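Local coordinates for uncharacterized protein (Staphylococcus aureus subsp. aureus, PDB 4H0A), which is of unknown function but belongs to the CAP (cysteine-rich secretory protein) family, carrying a CAP-associated N-terminal region ahead of its CAP domain, at residues Val41-Leu52 and Tyr81-Val91. Numbering follows the deposited sequence.
Sequences VGTWVGKDIKVL and YIVSTKREEIV
Three backbone hydrogen bonds join Gly-46, Lys-47 and Ile-49 to residues 88-90, at the turn and the start of strand 89-96. Ile-90 is used twice: its N donates to Lys-47 O (2.8 Å) almost linearly, at 177°, while its O accepts from Gly-46 N within the type II turn 44-47. Glu-88 O, in the type I' turn of the hairpin, takes Ile-49 N at 2.8 Å. Asp-48 and Glu-89 thereby form a single beta bridge.

Apolar side chains make the second group of contacts. Ile-90 CD1 meets Leu-52 CD1 at 3.8 Å, and Ile-49, its CG1 anti to the backbone N (chi1 -167°), brings CD1 to 3.8 Å from Val-83 CG1. Trp-44 CH2 lies over one face of the Tyr-81 ring, 3.6 Å from Tyr-81 CE1, with the planes oblique at 56°; Leu-52 CD2 and Val-41 CA cover opposite faces of the indole.

Among the polar side chains, Asp-48 OD1 caps Lys-50 N (2.9 Å). One water donates to Asp-48 OD2 and Glu-88 OE1 and accepts from Lys-50 NZ, probably easing the repulsion between the carboxylates.

Residues 41-52 run along the 79-86/89-96 hairpin of the seven-stranded antiparallel sheet, from Tyr-81 to its turn, leading into helix 50-56, whose Phe-56 meets both Trp-44 and Tyr-81.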
# COMPACT_ATOMS: atom_id res chain seq x y z
N VAL A 41 12.33 10.97 5.39
CA VAL A 41 10.96 11.24 4.93
C VAL A 41 10.02 11.63 6.06
O VAL A 41 9.10 12.41 5.81
CB VAL A 41 10.35 10.11 4.06
CG1 VAL A 41 11.32 9.66 2.97
CG2 VAL A 41 9.89 8.94 4.89
N GLY A 42 10.27 11.19 7.29
CA GLY A 42 9.46 11.60 8.43
C GLY A 42 9.44 13.10 8.66
O GLY A 42 8.43 13.65 9.11
N THR A 43 10.54 13.81 8.30
CA THR A 43 10.62 15.27 8.43
C THR A 43 9.81 15.98 7.32
O THR A 43 9.62 17.19 7.42
CB THR A 43 12.07 15.78 8.40
OG1 THR A 43 12.65 15.54 7.11
CG2 THR A 43 12.94 15.17 9.52
N TRP A 44 9.38 15.27 6.25
CA TRP A 44 8.61 15.89 5.17
C TRP A 44 7.17 16.14 5.59
O TRP A 44 6.56 17.06 5.07
CB TRP A 44 8.61 15.03 3.89
CG TRP A 44 9.96 14.62 3.36
CD1 TRP A 44 11.18 15.06 3.78
CD2 TRP A 44 10.20 13.74 2.26
NE1 TRP A 44 12.18 14.46 3.04
CE2 TRP A 44 11.60 13.68 2.07
CE3 TRP A 44 9.37 13.00 1.40
CZ2 TRP A 44 12.18 12.86 1.11
CZ3 TRP A 44 9.95 12.23 0.41
CH2 TRP A 44 11.34 12.14 0.29
N VAL A 45 6.62 15.34 6.53
CA VAL A 45 5.23 15.51 6.95
C VAL A 45 5.07 16.88 7.60
O VAL A 45 5.86 17.24 8.49
CB VAL A 45 4.76 14.35 7.87
CG1 VAL A 45 3.34 14.59 8.38
CG2 VAL A 45 4.85 13.01 7.14
N GLY A 46 4.10 17.66 7.12
CA GLY A 46 3.84 19.01 7.60
C GLY A 46 4.46 20.09 6.73
O GLY A 46 4.09 21.25 6.88
N LYS A 47 5.38 19.74 5.82
CA LYS A 47 6.01 20.72 4.93
C LYS A 47 5.19 20.90 3.67
O LYS A 47 4.37 20.04 3.33
CB LYS A 47 7.43 20.30 4.55
CG LYS A 47 8.39 20.27 5.72
CD LYS A 47 9.82 20.03 5.25
CE LYS A 47 10.84 20.22 6.34
NZ LYS A 47 12.18 19.74 5.92
N ASP A 48 5.43 22.00 2.95
CA ASP A 48 4.75 22.27 1.69
C ASP A 48 5.32 21.35 0.63
O ASP A 48 6.52 21.05 0.66
CB ASP A 48 4.90 23.74 1.29
CG ASP A 48 4.02 24.14 0.13
OD1 ASP A 48 4.39 23.84 -1.03
OD2 ASP A 48 2.94 24.72 0.37
N ILE A 49 4.48 20.90 -0.32
CA ILE A 49 4.91 19.99 -1.39
C ILE A 49 6.04 20.60 -2.25
O ILE A 49 6.87 19.85 -2.77
CB ILE A 49 3.71 19.53 -2.26
CG1 ILE A 49 4.09 18.35 -3.19
CG2 ILE A 49 3.08 20.68 -3.08
CD1 ILE A 49 4.72 17.14 -2.50
N LYS A 50 6.13 21.95 -2.34
CA LYS A 50 7.20 22.64 -3.09
C LYS A 50 8.62 22.28 -2.59
O LYS A 50 9.57 22.37 -3.35
CB LYS A 50 7.02 24.16 -3.01
CG LYS A 50 5.84 24.70 -3.83
CD LYS A 50 5.60 26.19 -3.52
CE LYS A 50 4.14 26.56 -3.38
NZ LYS A 50 3.97 27.85 -2.65
N VAL A 51 8.74 21.84 -1.32
CA VAL A 51 10.02 21.42 -0.74
C VAL A 51 10.57 20.19 -1.50
O VAL A 51 11.78 20.12 -1.73
CB VAL A 51 9.89 21.14 0.78
CG1 VAL A 51 11.15 20.48 1.34
CG2 VAL A 51 9.59 22.43 1.54
N LEU A 52 9.71 19.24 -1.88
CA LEU A 52 10.15 18.04 -2.61
C LEU A 52 10.36 18.34 -4.08
O LEU A 52 11.29 17.81 -4.68
CB LEU A 52 9.15 16.90 -2.48
CG LEU A 52 8.77 16.47 -1.07
CD1 LEU A 52 7.92 15.23 -1.13
CD2 LEU A 52 10.02 16.21 -0.20
N TYR A 81 8.46 6.89 -3.72
CA TYR A 81 7.66 7.65 -2.75
C TYR A 81 6.26 7.94 -3.26
O TYR A 81 6.12 8.41 -4.39
CB TYR A 81 8.33 9.00 -2.46
CG TYR A 81 9.79 8.94 -2.10
CD1 TYR A 81 10.20 8.61 -0.81
CD2 TYR A 81 10.77 9.28 -3.03
CE1 TYR A 81 11.55 8.61 -0.46
CE2 TYR A 81 12.12 9.29 -2.68
CZ TYR A 81 12.50 8.96 -1.40
OH TYR A 81 13.83 8.98 -1.02
N ILE A 82 5.24 7.70 -2.43
CA ILE A 82 3.86 8.14 -2.68
C ILE A 82 3.63 9.18 -1.62
O ILE A 82 3.55 8.84 -0.43
CB ILE A 82 2.76 7.05 -2.69
CG1 ILE A 82 3.06 5.95 -3.73
CG2 ILE A 82 1.38 7.73 -2.98
CD1 ILE A 82 2.17 4.69 -3.57
N VAL A 83 3.58 10.46 -2.02
CA VAL A 83 3.43 11.59 -1.11
C VAL A 83 2.01 12.12 -1.21
O VAL A 83 1.63 12.57 -2.28
CB VAL A 83 4.47 12.68 -1.48
CG1 VAL A 83 4.36 13.88 -0.55
CG2 VAL A 83 5.90 12.10 -1.47
N SER A 84 1.24 12.10 -0.11
CA SER A 84 -0.13 12.64 -0.10
C SER A 84 -0.13 14.02 0.49
O SER A 84 0.55 14.26 1.49
CB SER A 84 -1.07 11.75 0.71
OG SER A 84 -0.91 10.39 0.35
N THR A 85 -0.94 14.92 -0.08
CA THR A 85 -1.03 16.29 0.39
C THR A 85 -2.49 16.71 0.55
O THR A 85 -3.39 16.13 -0.05
CB THR A 85 -0.34 17.25 -0.60
OG1 THR A 85 -1.13 17.34 -1.78
CG2 THR A 85 1.09 16.82 -0.98
N LYS A 86 -2.70 17.73 1.37
CA LYS A 86 -3.99 18.37 1.58
C LYS A 86 -3.70 19.84 1.70
O LYS A 86 -2.93 20.21 2.58
CB LYS A 86 -4.72 17.82 2.81
CG LYS A 86 -6.15 18.38 2.95
CD LYS A 86 -7.16 17.27 3.14
CE LYS A 86 -8.56 17.77 3.39
NZ LYS A 86 -9.50 16.66 3.64
N ARG A 87 -4.21 20.65 0.75
CA ARG A 87 -3.96 22.10 0.67
C ARG A 87 -2.45 22.35 0.49
O ARG A 87 -1.89 23.24 1.12
CB ARG A 87 -4.53 22.83 1.90
CG ARG A 87 -6.03 22.60 2.09
CD ARG A 87 -6.60 23.39 3.26
NE ARG A 87 -7.60 22.62 4.01
CZ ARG A 87 -7.34 21.68 4.92
NH1 ARG A 87 -6.08 21.36 5.21
NH2 ARG A 87 -8.33 21.05 5.54
N GLU A 88 -1.80 21.50 -0.34
CA GLU A 88 -0.37 21.54 -0.66
C GLU A 88 0.54 21.17 0.54
O GLU A 88 1.75 21.16 0.35
CB GLU A 88 0.05 22.91 -1.23
CG GLU A 88 -0.80 23.37 -2.40
CD GLU A 88 -0.35 24.66 -3.05
OE1 GLU A 88 0.60 25.30 -2.54
OE2 GLU A 88 -0.97 25.05 -4.07
N GLU A 89 -0.01 20.79 1.71
CA GLU A 89 0.79 20.37 2.86
C GLU A 89 0.95 18.87 2.80
O GLU A 89 -0.04 18.18 2.65
CB GLU A 89 0.11 20.76 4.19
CG GLU A 89 0.96 20.50 5.42
CD GLU A 89 0.31 20.86 6.74
OE1 GLU A 89 -0.88 20.51 6.93
OE2 GLU A 89 1.00 21.45 7.60
N ILE A 90 2.17 18.36 3.00
CA ILE A 90 2.40 16.92 3.00
C ILE A 90 1.79 16.33 4.27
O ILE A 90 2.13 16.77 5.38
CB ILE A 90 3.91 16.60 2.90
CG1 ILE A 90 4.48 17.12 1.54
CG2 ILE A 90 4.16 15.08 3.06
CD1 ILE A 90 6.04 17.19 1.52
N VAL A 91 0.87 15.35 4.13
CA VAL A 91 0.24 14.68 5.28
C VAL A 91 0.66 13.20 5.37
O VAL A 91 0.36 12.56 6.37
CB VAL A 91 -1.30 14.80 5.27
CG1 VAL A 91 -1.73 16.26 5.38
CG2 VAL A 91 -1.91 14.15 4.03
O HOH W 1 1.82 26.88 -0.74